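Side-chain contact in devB protein (Vibrio cholerae O1 biovar eltor str. N16961, PDB 1Y89), which is of unproven function but probably hydrolyses 6-phosphogluconolactone in the pentose phosphate pathway: residues L87-S90 with K91-M94. Numbering follows the deposited sequence.
Sequences LLFS and KINM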
ATOM      1  N   LEU A  87     -11.232 -25.847   4.658  1.00 20.06           N
ATOM      2  CA  LEU A  87     -10.582 -24.947   5.635  1.00 21.31           C
ATOM      3  C   LEU A  87     -11.457 -23.784   6.107  1.00 21.41           C
ATOM      4  O   LEU A  87     -11.282 -23.286   7.230  1.00 20.12           O
ATOM      5  CB  LEU A  87      -9.242 -24.407   5.115  1.00 20.93           C
ATOM      6  CG  LEU A  87      -8.140 -25.459   4.840  1.00 21.43           C
ATOM      7  CD1 LEU A  87      -6.942 -24.748   4.129  1.00 23.09           C
ATOM      8  CD2 LEU A  87      -7.676 -26.167   6.113  1.00 22.71           C
ATOM      9  N   LEU A  88     -12.355 -23.336   5.227  1.00 20.41           N
ATOM     10  CA  LEU A  88     -13.158 -22.139   5.506  1.00 21.11           C
ATOM     11  C   LEU A  88     -14.662 -22.348   5.400  1.00 20.60           C
ATOM     12  O   LEU A  88     -15.387 -22.229   6.419  1.00 19.45           O
ATOM     13  CB  LEU A  88     -12.740 -20.954   4.608  1.00 20.36           C
ATOM     14  CG  LEU A  88     -13.566 -19.660   4.736  1.00 20.93           C
ATOM     15  CD1 LEU A  88     -13.575 -19.149   6.235  1.00 18.90           C
ATOM     16  CD2 LEU A  88     -13.019 -18.569   3.793  1.00 22.02           C
ATOM     17  N   PHE A  89     -15.160 -22.605   4.184  1.00 20.51           N
ATOM     18  CA  PHE A  89     -16.614 -22.497   3.992  1.00 21.72           C
ATOM     19  C   PHE A  89     -17.381 -23.412   4.932  1.00 22.34           C
ATOM     20  O   PHE A  89     -18.421 -23.030   5.456  1.00 22.91           O
ATOM     21  CB  PHE A  89     -17.054 -22.766   2.534  1.00 20.91           C
ATOM     22  CG  PHE A  89     -16.291 -21.971   1.525  1.00 22.39           C
ATOM     23  CD1 PHE A  89     -15.934 -20.649   1.780  1.00 21.10           C
ATOM     24  CD2 PHE A  89     -15.937 -22.545   0.302  1.00 24.32           C
ATOM     25  CE1 PHE A  89     -15.230 -19.909   0.833  1.00 25.57           C
ATOM     26  CE2 PHE A  89     -15.226 -21.819  -0.624  1.00 24.02           C
ATOM     27  CZ  PHE A  89     -14.865 -20.498  -0.354  1.00 22.67           C
ATOM     28  N   SER A  90     -16.870 -24.617   5.149  1.00 22.85           N
ATOM     29  CA  SER A  90     -17.531 -25.561   6.061  1.00 24.29           C
ATOM     30  C   SER A  90     -17.478 -25.120   7.544  1.00 25.65           C
ATOM     31  O   SER A  90     -18.052 -25.784   8.413  1.00 25.78           O
ATOM     32  CB  SER A  90     -16.888 -26.930   5.913  1.00 24.33           C
ATOM     33  OG  SER A  90     -15.580 -26.892   6.435  1.00 22.29           O
ATOM     34  N   LYS A  91     -16.773 -24.026   7.835  1.00 26.07           N
ATOM     35  CA  LYS A  91     -16.597 -23.570   9.220  1.00 27.42           C
ATOM     36  C   LYS A  91     -17.323 -22.258   9.486  1.00 27.89           C
ATOM     37  O   LYS A  91     -17.169 -21.678  10.577  1.00 29.33           O
ATOM     38  CB  LYS A  91     -15.106 -23.359   9.547  1.00 27.25           C
ATOM     39  CG  LYS A  91     -14.170 -24.432   9.060  1.00 27.77           C
ATOM     40  CD  LYS A  91     -14.329 -25.676   9.846  1.00 30.88           C
ATOM     41  CE  LYS A  91     -13.380 -26.719   9.339  1.00 31.79           C
ATOM     42  NZ  LYS A  91     -13.608 -27.976  10.080  1.00 34.95           N
ATOM     43  N   ILE A  92     -18.058 -21.751   8.497  1.00 27.79           N
ATOM     44  CA  ILE A  92     -18.662 -20.420   8.601  1.00 27.69           C
ATOM     45  C   ILE A  92     -20.086 -20.439   8.085  1.00 29.05           C
ATOM     46  O   ILE A  92     -20.505 -21.416   7.454  1.00 28.75           O
ATOM     47  CB  ILE A  92     -17.863 -19.307   7.834  1.00 27.74           C
ATOM     48  CG1 ILE A  92     -17.798 -19.623   6.328  1.00 24.73           C
ATOM     49  CG2 ILE A  92     -16.502 -19.050   8.496  1.00 25.20           C
ATOM     50  CD1 ILE A  92     -17.337 -18.489   5.436  1.00 27.64           C
ATOM     51  N   ASN A  93     -20.830 -19.369   8.370  1.00 30.08           N
ATOM     52  CA  ASN A  93     -22.196 -19.250   7.890  1.00 32.08           C
ATOM     53  C   ASN A  93     -22.279 -18.280   6.720  1.00 32.35           C
ATOM     54  O   ASN A  93     -22.396 -17.065   6.888  1.00 32.79           O
ATOM     55  CB  ASN A  93     -23.138 -18.822   9.021  1.00 32.81           C
ATOM     56  CG  ASN A  93     -24.607 -18.920   8.628  1.00 37.09           C
ATOM     57  OD1 ASN A  93     -24.969 -19.601   7.651  1.00 42.58           O
ATOM     58  ND2 ASN A  93     -25.471 -18.238   9.392  1.00 39.41           N
HETATM   59  N   MSE A  94     -22.229 -18.832   5.523  1.00 32.14           N
HETATM   60  CA  MSE A  94     -22.183 -18.020   4.323  1.00 33.18           C
HETATM   61  C   MSE A  94     -23.179 -18.622   3.344  1.00 31.28           C
HETATM   62  O   MSE A  94     -23.173 -19.845   3.161  1.00 31.45           O
HETATM   63  CB  MSE A  94     -20.774 -18.072   3.736  1.00 31.85           C
HETATM   64  CG  MSE A  94     -20.680 -17.548   2.319  1.00 33.95           C
HETATM   65 SE   MSE A  94     -18.810 -17.176   1.945  1.00 39.16          SE
HETATM   66  CE  MSE A  94     -19.117 -15.955   0.325  1.00 32.91           C
TER
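Lys91 meets the preceding helical turn through its backbone N, which donates a hydrogen bond to Leu88 O at 2.7 Å. The aliphatic part of the lysine lies against the carbonyl oxygens of that turn: CB of Lys91 is 3.3 Å from Leu88 O, and its CG sits close to both Leu87 O and Leu88 O. A bend at chi2 (-72°) then carries the extended remainder of the chain past Ser90, bringing Lys91 CE to 3.6 Å from Ser90 OG. The hydrogen bond of that hydroxyl is to Asn85 O, back in the helix; the lysine meets the hydroxyl with its carbons CD and CE.

At Ile92 the chain completes a type I beta turn running from Phe89, and the weak bond from Ile92 N to Phe89 O spans 3.3 Å. The turn leads out of helix 80-89 into the loop before helix 108-122, within an alpha/beta fold whose mixed central sheet is largely parallel. Ile92 also makes the apolar contact. With CG1 set between the backbone N and carbonyl carbon (chi1 61°), CG2 and CD1 of Ile92 both reach Leu88 CD1, the former at 3.7 Å. Ile92 CD1 also approaches the Phe89 ring at its edge, near the ring plane, 4.5 Å from Phe89 CD1. Beyond this pair, Leu88 packs on Phe45 and Leu48 of helix 39-48, whereas Ile92 rests on Trp59.

Met94, a selenomethionine, has its CB directed toward residues 87-90: its SE lies 5.4 Å from the centroid of the Phe89 ring and 49° off the ring normal, an oblique Met-aromatic contact, while its side chain also touches Trp59.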